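Local coordinates for conserved hypothetical protein (Sulfolobus solfataricus, PDB 2FNA), which is an archaeal AAA+ ATPase that binds ADP and probably hydrolyses ATP, though its cellular role remains unestablished, at residues L293-T298 with Y326-Q331; K272-E277 with P347-I352; E237-I242 with Q265-A270. One frame throughout, in Å; residues are numbered along the deposited sequence.

Interaction 1: L293-T298 with Y326-Q331; sequences LNIMRT and YNYLTQ. With EDO (1,2-ethanediol), chain J.
I295 of helix 289-299 drives its side chain against Y328 and L329 of helix 322-334, its two branches dividing the work. CG1 is anti to the carbonyl carbon (chi1 -74°), and chi2 of 170° keeps the branch extended to CD1, which ends on the root of the tyrosine: I295 CD1 lies 3.4 Å from CB of Y328, close for two carbon atoms. I295 CD1 comes obliquely to the ring, 4.1 Å from Y328 CG, and the two side chains cross at about a right angle. The other branch turns to the leucine, CG2 of I295 standing 4.0 Å from CD2 of L329. I295 supplies 68 of the 122 Å² buried here, so this single residue is the main wedge between the helices. Although Y328 leaves its backbone toward the opposing helix, its ring leads away; its hydroxyl hydrogen-bonds R291, and Y292 meets the ring edge-to-face.

Within the first helix, N294 O takes two donors from opposite faces of its carbonyl plane: OG1 of T298 at 2.7 Å and the N of the same residue. On a separate side, NE of R297 makes a weak hydrogen bond, 3.2 Å, to O2 of an ethanediol probably left by crystallisation.

Both helices belong to a predicted winged helix-turn-helix domain. Helix 305-316 joins the pair through V308 against I295 and A311 against N294 and T298, while I338 of strand 338-340 touches L329 and M296, placing the contact in the apolar interior between three helices and the wing.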
loop_
_atom_site.group_PDB
_atom_site.type_symbol
_atom_site.label_atom_id
_atom_site.label_comp_id
_atom_site.label_asym_id
_atom_site.label_seq_id
_atom_site.Cartn_x
_atom_site.Cartn_y
_atom_site.Cartn_z
ATOM N N LEU A 293 -8.986 6.460 19.728
ATOM C CA LEU A 293 -10.343 5.913 19.589
ATOM C C LEU A 293 -11.383 7.032 19.688
ATOM O O LEU A 293 -12.359 7.063 18.930
ATOM C CB LEU A 293 -10.638 4.839 20.654
ATOM C CG LEU A 293 -10.074 3.447 20.352
ATOM C CD1 LEU A 293 -9.916 2.626 21.621
ATOM C CD2 LEU A 293 -10.949 2.712 19.313
ATOM N N ASN A 294 -11.166 7.943 20.628
ATOM C CA ASN A 294 -12.078 9.051 20.845
ATOM C C ASN A 294 -12.123 9.978 19.629
ATOM O O ASN A 294 -13.198 10.381 19.186
ATOM C CB ASN A 294 -11.655 9.833 22.079
ATOM C CG ASN A 294 -12.699 10.818 22.523
ATOM O OD1 ASN A 294 -12.931 11.838 21.864
ATOM N ND2 ASN A 294 -13.335 10.529 23.654
ATOM N N ILE A 295 -10.953 10.325 19.108
ATOM C CA ILE A 295 -10.844 11.190 17.923
ATOM C C ILE A 295 -11.597 10.609 16.730
ATOM O O ILE A 295 -12.270 11.347 16.007
ATOM C CB ILE A 295 -9.372 11.418 17.520
ATOM C CG1 ILE A 295 -8.689 12.396 18.503
ATOM C CG2 ILE A 295 -9.279 11.919 16.066
ATOM C CD1 ILE A 295 -7.186 12.516 18.344
HETATM N N MSE A 296 -11.473 9.295 16.513
HETATM C CA MSE A 296 -12.065 8.667 15.317
HETATM C C MSE A 296 -13.578 8.573 15.405
HETATM O O MSE A 296 -14.294 8.786 14.416
HETATM C CB MSE A 296 -11.466 7.285 15.079
HETATM C CG MSE A 296 -10.029 7.310 14.624
HETATM SE SE MSE A 296 -9.728 8.362 12.994
HETATM C CE MSE A 296 -10.848 7.423 11.808
ATOM N N ARG A 297 -14.064 8.229 16.588
ATOM C CA ARG A 297 -15.488 8.274 16.864
ATOM C C ARG A 297 -16.010 9.693 16.683
ATOM O O ARG A 297 -17.060 9.906 16.080
ATOM C CB ARG A 297 -15.765 7.757 18.273
ATOM C CG ARG A 297 -15.494 6.260 18.415
ATOM C CD ARG A 297 -15.664 5.761 19.852
ATOM N NE ARG A 297 -15.010 4.462 20.020
ATOM C CZ ARG A 297 -14.878 3.817 21.178
ATOM N NH1 ARG A 297 -15.364 4.336 22.301
ATOM N NH2 ARG A 297 -14.254 2.639 21.212
ATOM N N THR A 298 -15.263 10.664 17.187
ATOM C CA THR A 298 -15.652 12.073 17.065
ATOM C C THR A 298 -15.728 12.502 15.605
ATOM O O THR A 298 -16.661 13.204 15.199
ATOM C CB THR A 298 -14.689 13.006 17.848
ATOM O OG1 THR A 298 -14.707 12.643 19.227
ATOM C CG2 THR A 298 -15.087 14.479 17.702
ATOM N N TYR A 326 -2.597 18.481 17.854
ATOM C CA TYR A 326 -1.951 18.599 16.561
ATOM C C TYR A 326 -1.233 17.305 16.186
ATOM O O TYR A 326 -1.333 16.834 15.049
ATOM C CB TYR A 326 -0.945 19.757 16.592
ATOM C CG TYR A 326 -0.165 19.947 15.301
ATOM C CD1 TYR A 326 -0.715 20.650 14.228
ATOM C CD2 TYR A 326 1.126 19.432 15.155
ATOM C CE1 TYR A 326 -0.010 20.833 13.047
ATOM C CE2 TYR A 326 1.838 19.609 13.978
ATOM C CZ TYR A 326 1.265 20.311 12.929
ATOM O OH TYR A 326 1.965 20.491 11.754
ATOM N N ASN A 327 -0.502 16.742 17.145
ATOM C CA ASN A 327 0.263 15.515 16.911
ATOM C C ASN A 327 -0.641 14.314 16.612
ATOM O O ASN A 327 -0.324 13.514 15.736
ATOM C CB ASN A 327 1.186 15.232 18.108
ATOM C CG ASN A 327 1.824 13.840 18.067
ATOM O OD1 ASN A 327 2.516 13.476 17.109
ATOM N ND2 ASN A 327 1.624 13.071 19.142
ATOM N N TYR A 328 -1.753 14.184 17.336
ATOM C CA TYR A 328 -2.701 13.085 17.090
ATOM C C TYR A 328 -3.327 13.180 15.684
ATOM O O TYR A 328 -3.398 12.194 14.945
ATOM C CB TYR A 328 -3.807 13.073 18.151
ATOM C CG TYR A 328 -3.338 12.990 19.591
ATOM C CD1 TYR A 328 -2.290 12.148 19.959
ATOM C CD2 TYR A 328 -3.984 13.712 20.599
ATOM C CE1 TYR A 328 -1.869 12.053 21.280
ATOM C CE2 TYR A 328 -3.571 13.622 21.934
ATOM C CZ TYR A 328 -2.512 12.786 22.264
ATOM O OH TYR A 328 -2.081 12.680 23.571
ATOM N N LEU A 329 -3.784 14.365 15.305
ATOM C CA LEU A 329 -4.357 14.552 13.974
ATOM C C LEU A 329 -3.319 14.415 12.876
ATOM O O LEU A 329 -3.616 13.873 11.828
ATOM C CB LEU A 329 -5.082 15.901 13.861
ATOM C CG LEU A 329 -6.284 16.041 14.794
ATOM C CD1 LEU A 329 -6.820 17.474 14.776
ATOM C CD2 LEU A 329 -7.367 15.034 14.432
ATOM N N THR A 330 -2.106 14.895 13.106
ATOM C CA THR A 330 -1.010 14.738 12.131
ATOM C C THR A 330 -0.664 13.277 11.872
ATOM O O THR A 330 -0.413 12.894 10.734
ATOM C CB THR A 330 0.272 15.468 12.608
ATOM O OG1 THR A 330 0.018 16.872 12.624
ATOM C CG2 THR A 330 1.472 15.172 11.679
ATOM N N GLN A 331 -0.615 12.475 12.935
ATOM C CA GLN A 331 -0.334 11.066 12.787
ATOM C C GLN A 331 -1.450 10.374 11.969
ATOM O O GLN A 331 -1.171 9.601 11.043
ATOM C CB GLN A 331 -0.145 10.417 14.162
ATOM C CG GLN A 331 1.165 10.793 14.844
ATOM C CD GLN A 331 2.373 10.428 13.988
ATOM O OE1 GLN A 331 2.671 9.255 13.791
ATOM N NE2 GLN A 331 3.055 11.435 13.459
HETATM C C1 EDO J . -14.093 0.840 17.986
HETATM O O1 EDO J . -14.495 -0.160 18.932
HETATM C C2 EDO J . -15.284 1.255 17.124
HETATM O O2 EDO J . -15.803 2.514 17.563
#

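Interaction 2: K272-E277 with P347-I352; sequences KLILKE and PSEPLI
I274 lays the end of its side chain over the backbone of L351 and I352, where the C-terminal helix begins. I274 CD1 is 3.5 Å from L351 O and 3.9 Å from L351 CB, so the methyl touches both the peptide and the base of the leucine side chain. Lower down the residue, CG2 of I274 faces CG1 of I352 at 4.3 Å. The division follows from chi1 of -70°, which sets CG2 anti to the backbone N and leaves CG1 to carry CD1 forward. I274 provides 75 of the 127 Å² buried between 272-277 and 347-352.

E349 is the N-cap of short helix 350-355. Its chain, bent at chi2, folds back so that OE1 accepts from L351 N at 2.9 Å, a nearly straight bond (165°) arriving from above the carboxylate plane. The second oxygen, OE2, accepts from W245 NE1 and passes 4.0 Å from I274 CD1. With alanine in place of E349, the side-chain acceptors of L351 N and of W245 NE1 would be lost, and the first turn of helix 350-355 would probably be less firmly capped. W245 also packs on I274 and L351, bringing helix 243-256 against the same apolar patch.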
loop_
_atom_site.group_PDB
_atom_site.type_symbol
_atom_site.label_atom_id
_atom_site.label_comp_id
_atom_site.label_asym_id
_atom_site.label_seq_id
_atom_site.Cartn_x
_atom_site.Cartn_y
_atom_site.Cartn_z
ATOM N N LYS A 272 -14.541 -5.255 10.675
ATOM C CA LYS A 272 -13.549 -6.117 11.335
ATOM C C LYS A 272 -12.150 -5.813 10.820
ATOM O O LYS A 272 -11.196 -5.604 11.595
ATOM C CB LYS A 272 -13.876 -7.590 11.097
ATOM C CG LYS A 272 -14.648 -8.262 12.236
ATOM C CD LYS A 272 -15.007 -9.706 11.875
ATOM N N LEU A 273 -12.021 -5.775 9.500
ATOM C CA LEU A 273 -10.729 -5.477 8.917
ATOM C C LEU A 273 -10.241 -4.073 9.255
ATOM O O LEU A 273 -9.119 -3.904 9.679
ATOM C CB LEU A 273 -10.760 -5.726 7.416
ATOM C CG LEU A 273 -9.395 -5.663 6.725
ATOM C CD1 LEU A 273 -8.405 -6.600 7.355
ATOM C CD2 LEU A 273 -9.601 -6.016 5.232
ATOM N N ILE A 274 -11.093 -3.064 9.135
ATOM C CA ILE A 274 -10.692 -1.703 9.495
ATOM C C ILE A 274 -10.217 -1.577 10.945
ATOM O O ILE A 274 -9.204 -0.945 11.217
ATOM C CB ILE A 274 -11.819 -0.697 9.213
ATOM C CG1 ILE A 274 -11.986 -0.536 7.702
ATOM C CG2 ILE A 274 -11.561 0.671 9.917
ATOM C CD1 ILE A 274 -13.349 -0.130 7.246
ATOM N N LEU A 275 -10.942 -2.176 11.876
ATOM C CA LEU A 275 -10.592 -2.070 13.303
ATOM C C LEU A 275 -9.313 -2.859 13.654
ATOM O O LEU A 275 -8.573 -2.480 14.564
ATOM C CB LEU A 275 -11.762 -2.552 14.163
ATOM C CG LEU A 275 -13.018 -1.670 14.160
ATOM C CD1 LEU A 275 -14.134 -2.272 14.998
ATOM C CD2 LEU A 275 -12.714 -0.294 14.633
ATOM N N LYS A 276 -9.044 -3.937 12.921
ATOM C CA LYS A 276 -7.788 -4.642 13.074
ATOM C C LYS A 276 -6.619 -3.769 12.588
ATOM O O LYS A 276 -5.556 -3.716 13.210
ATOM C CB LYS A 276 -7.811 -5.953 12.309
ATOM C CG LYS A 276 -6.647 -6.872 12.671
ATOM C CD LYS A 276 -6.347 -7.858 11.586
ATOM C CE LYS A 276 -5.382 -8.910 12.080
ATOM N NZ LYS A 276 -4.286 -8.313 12.926
ATOM N N GLU A 277 -6.831 -3.101 11.457
ATOM C CA GLU A 277 -5.863 -2.143 10.923
ATOM C C GLU A 277 -5.676 -0.941 11.867
ATOM O O GLU A 277 -4.589 -0.360 11.951
ATOM C CB GLU A 277 -6.324 -1.683 9.541
ATOM C CG GLU A 277 -6.150 -2.789 8.493
ATOM C CD GLU A 277 -6.745 -2.466 7.157
ATOM O OE1 GLU A 277 -7.476 -1.456 7.026
ATOM O OE2 GLU A 277 -6.495 -3.248 6.219
ATOM N N PRO A 347 -13.041 10.936 7.856
ATOM C CA PRO A 347 -12.454 9.627 7.594
ATOM C C PRO A 347 -12.181 9.528 6.118
ATOM O O PRO A 347 -12.919 10.105 5.334
ATOM C CB PRO A 347 -13.555 8.667 8.030
ATOM C CG PRO A 347 -14.261 9.425 9.127
ATOM C CD PRO A 347 -14.337 10.796 8.543
ATOM N N SER A 348 -11.111 8.838 5.745
ATOM C CA SER A 348 -10.650 8.860 4.384
ATOM C C SER A 348 -11.540 8.065 3.402
ATOM O O SER A 348 -11.395 8.187 2.199
ATOM C CB SER A 348 -9.210 8.380 4.376
ATOM O OG SER A 348 -9.140 7.080 4.933
ATOM N N GLU A 349 -12.437 7.228 3.916
ATOM C CA GLU A 349 -13.487 6.593 3.109
ATOM C C GLU A 349 -14.695 6.188 4.009
ATOM O O GLU A 349 -14.561 6.080 5.216
ATOM C CB GLU A 349 -12.922 5.406 2.308
ATOM C CG GLU A 349 -12.443 4.220 3.120
ATOM C CD GLU A 349 -13.473 3.088 3.256
ATOM O OE1 GLU A 349 -14.604 3.161 2.680
ATOM O OE2 GLU A 349 -13.134 2.123 3.960
ATOM N N PRO A 350 -15.883 6.007 3.417
ATOM C CA PRO A 350 -17.129 5.841 4.149
ATOM C C PRO A 350 -17.164 4.710 5.157
ATOM O O PRO A 350 -17.790 4.835 6.193
ATOM C CB PRO A 350 -18.120 5.521 3.043
ATOM C CG PRO A 350 -17.551 6.168 1.864
ATOM C CD PRO A 350 -16.120 6.023 1.968
ATOM N N LEU A 351 -16.524 3.598 4.872
ATOM C CA LEU A 351 -16.598 2.515 5.833
ATOM C C LEU A 351 -15.691 2.695 7.060
ATOM O O LEU A 351 -15.892 2.045 8.099
ATOM C CB LEU A 351 -16.373 1.191 5.128
ATOM C CG LEU A 351 -17.363 0.845 4.034
ATOM C CD1 LEU A 351 -17.366 -0.656 3.783
ATOM C CD2 LEU A 351 -18.794 1.362 4.340
ATOM N N ILE A 352 -14.714 3.592 6.972
ATOM C CA ILE A 352 -13.993 4.012 8.177
ATOM C C ILE A 352 -14.913 4.858 9.088
ATOM O O ILE A 352 -14.869 4.728 10.309
ATOM C CB ILE A 352 -12.734 4.795 7.849
ATOM C CG1 ILE A 352 -11.770 3.927 7.064
ATOM C CG2 ILE A 352 -12.064 5.257 9.133
ATOM C CD1 ILE A 352 -10.524 4.626 6.679
#

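Interaction 3: E237-I242 with Q265-A270; sequences EKIGGI and QTLEYA. With EDO (1,2-ethanediol), chain G.
In the helical region that follows the nucleotide-binding sheet, the last turn of helix 232-239 rests I239 on T266 and L267 of helix 259-282. One methyl makes the apolar contacts: CD1 of I239 is 3.8 Å from CG2 of T266 and equally 3.8 Å from CD2 of L267, so it touches two successive side chains of the long helix. The I239 side chain is bent, chi2 being -54°, which swings CD1 across to the other helix; it crosses T266 at about a right angle and L267 obliquely.

The first torsion of T266 places CG2 anti to the backbone N, facing I239 CD1, while OG1 hydrogen-bonds back to A262 O within its own helix. L267 CD2 also approaches the backbone, lying 3.8 Å from K238 O. The two segments bury 162 Å² between them, shared among I239, L267, T266 and K238.

Directly after I239 the chain leaves the helix at G240, whose backbone angles (phi 88°, psi -165°) would press a CB against the carbonyl O of I239. Further along helix 259-282, Y269 stacks on Y248, bringing in helix 243-256, and I239 also touches W245 of that helix. Such a group of helices placed after a parallel sheet of strand order 2-3-4-1-5 is consistent with the small helical lid subdomain of AAA+ ATPases.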
loop_
_atom_site.group_PDB
_atom_site.type_symbol
_atom_site.label_atom_id
_atom_site.label_comp_id
_atom_site.label_asym_id
_atom_site.label_seq_id
_atom_site.Cartn_x
_atom_site.Cartn_y
_atom_site.Cartn_z
ATOM N N GLU A 237 -24.384 3.741 -2.303
ATOM C CA GLU A 237 -24.738 4.537 -1.128
ATOM C C GLU A 237 -24.271 3.864 0.156
ATOM O O GLU A 237 -23.804 4.541 1.054
ATOM C CB GLU A 237 -26.247 4.822 -1.070
ATOM C CG GLU A 237 -26.705 5.919 -2.064
ATOM C CD GLU A 237 -28.169 5.791 -2.575
ATOM O OE1 GLU A 237 -28.930 4.864 -2.166
ATOM O OE2 GLU A 237 -28.552 6.653 -3.416
ATOM N N LYS A 238 -24.362 2.533 0.220
ATOM C CA LYS A 238 -24.075 1.781 1.451
ATOM C C LYS A 238 -22.595 1.397 1.616
ATOM O O LYS A 238 -22.061 1.403 2.726
ATOM C CB LYS A 238 -24.936 0.512 1.497
ATOM C CG LYS A 238 -26.374 0.711 1.985
ATOM C CD LYS A 238 -26.462 0.691 3.516
ATOM C CE LYS A 238 -27.740 0.031 4.012
ATOM N NZ LYS A 238 -28.968 0.573 3.357
ATOM N N ILE A 239 -21.948 1.033 0.511
ATOM C CA ILE A 239 -20.591 0.485 0.535
ATOM C C ILE A 239 -19.555 1.562 0.220
ATOM O O ILE A 239 -18.440 1.536 0.750
ATOM C CB ILE A 239 -20.435 -0.681 -0.510
ATOM C CG1 ILE A 239 -21.398 -1.838 -0.188
ATOM C CG2 ILE A 239 -18.968 -1.165 -0.597
ATOM C CD1 ILE A 239 -21.276 -2.333 1.208
ATOM N N GLY A 240 -19.908 2.465 -0.693
ATOM C CA GLY A 240 -19.013 3.530 -1.136
ATOM C C GLY A 240 -18.139 3.075 -2.289
ATOM O O GLY A 240 -18.411 2.051 -2.927
ATOM N N GLY A 241 -17.093 3.857 -2.561
ATOM C CA GLY A 241 -16.289 3.694 -3.775
ATOM C C GLY A 241 -15.013 2.878 -3.677
ATOM O O GLY A 241 -14.339 2.659 -4.684
ATOM N N ILE A 242 -14.629 2.429 -2.494
ATOM C CA ILE A 242 -13.377 1.667 -2.385
ATOM C C ILE A 242 -13.473 0.370 -3.185
ATOM O O ILE A 242 -14.353 -0.451 -2.924
ATOM C CB ILE A 242 -12.993 1.411 -0.913
ATOM C CG1 ILE A 242 -12.577 2.746 -0.255
ATOM C CG2 ILE A 242 -11.911 0.323 -0.764
ATOM C CD1 ILE A 242 -11.294 3.365 -0.788
ATOM N N GLN A 265 -22.955 -8.522 5.066
ATOM C CA GLN A 265 -21.715 -9.282 5.182
ATOM C C GLN A 265 -20.482 -8.440 4.811
ATOM O O GLN A 265 -19.410 -8.547 5.450
ATOM C CB GLN A 265 -21.776 -10.548 4.328
ATOM C CG GLN A 265 -20.507 -11.373 4.408
ATOM C CD GLN A 265 -20.742 -12.842 4.117
ATOM O OE1 GLN A 265 -21.873 -13.323 4.156
ATOM N NE2 GLN A 265 -19.663 -13.565 3.834
ATOM N N THR A 266 -20.628 -7.590 3.802
ATOM C CA THR A 266 -19.520 -6.707 3.371
ATOM C C THR A 266 -19.201 -5.678 4.436
ATOM O O THR A 266 -18.034 -5.479 4.810
ATOM C CB THR A 266 -19.846 -5.960 2.074
ATOM O OG1 THR A 266 -20.094 -6.896 1.018
ATOM C CG2 THR A 266 -18.675 -5.075 1.671
ATOM N N LEU A 267 -20.244 -5.016 4.912
ATOM C CA LEU A 267 -20.116 -4.110 6.054
ATOM C C LEU A 267 -19.469 -4.744 7.266
ATOM O O LEU A 267 -18.569 -4.153 7.854
ATOM C CB LEU A 267 -21.464 -3.542 6.416
ATOM C CG LEU A 267 -22.071 -2.657 5.319
ATOM C CD1 LEU A 267 -23.396 -2.089 5.816
ATOM C CD2 LEU A 267 -21.149 -1.534 4.914
ATOM N N GLU A 268 -19.875 -5.956 7.640
ATOM C CA GLU A 268 -19.297 -6.572 8.845
ATOM C C GLU A 268 -17.835 -6.973 8.636
ATOM O O GLU A 268 -17.009 -6.815 9.547
ATOM C CB GLU A 268 -20.134 -7.763 9.350
ATOM C CG GLU A 268 -21.605 -7.445 9.644
ATOM C CD GLU A 268 -21.827 -6.249 10.600
ATOM O OE1 GLU A 268 -21.093 -6.130 11.619
ATOM O OE2 GLU A 268 -22.762 -5.441 10.327
ATOM N N TYR A 269 -17.511 -7.476 7.438
ATOM C CA TYR A 269 -16.144 -7.802 7.064
ATOM C C TYR A 269 -15.265 -6.545 7.032
ATOM O O TYR A 269 -14.150 -6.550 7.579
ATOM C CB TYR A 269 -16.084 -8.553 5.707
ATOM C CG TYR A 269 -14.698 -8.606 5.070
ATOM C CD1 TYR A 269 -13.672 -9.372 5.623
ATOM C CD2 TYR A 269 -14.422 -7.900 3.898
ATOM C CE1 TYR A 269 -12.403 -9.398 5.046
ATOM C CE2 TYR A 269 -13.175 -7.945 3.309
ATOM C CZ TYR A 269 -12.167 -8.693 3.889
ATOM O OH TYR A 269 -10.915 -8.722 3.302
ATOM N N ALA A 270 -15.752 -5.474 6.395
ATOM C CA ALA A 270 -15.049 -4.183 6.401
ATOM C C ALA A 270 -14.763 -3.696 7.805
ATOM O O ALA A 270 -13.628 -3.362 8.126
ATOM C CB ALA A 270 -15.850 -3.127 5.649
HETATM C C1 EDO G . -10.500 -6.283 -0.119
HETATM O O1 EDO G . -9.790 -6.285 1.135
HETATM C C2 EDO G . -11.478 -7.464 -0.191
HETATM O O2 EDO G . -11.299 -8.178 -1.423
#

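Interactions 2 and 3 share helix 259-282, with centres 10 Å apart, and L351 joins them directly: its CD1 is 3.4 Å from A270 CB and its CG 3.5 Å from I239 O. E349 adds a second link, OE1 lying 3.6 Å from CG1 of I242. Interaction 1 is nested in the loop interaction 2 closes; their centres are 14 Å apart, and CE of M296 meets CG2 of I352 at 3.7 Å. Interactions 1 and 3 do not touch (nearest atoms about 12 Å apart). The side chains of E349 and I239 each lie about 11 Å from the bound ADP, so neither touches it; interaction 2 lies between that helical region and the predicted winged-helix domain.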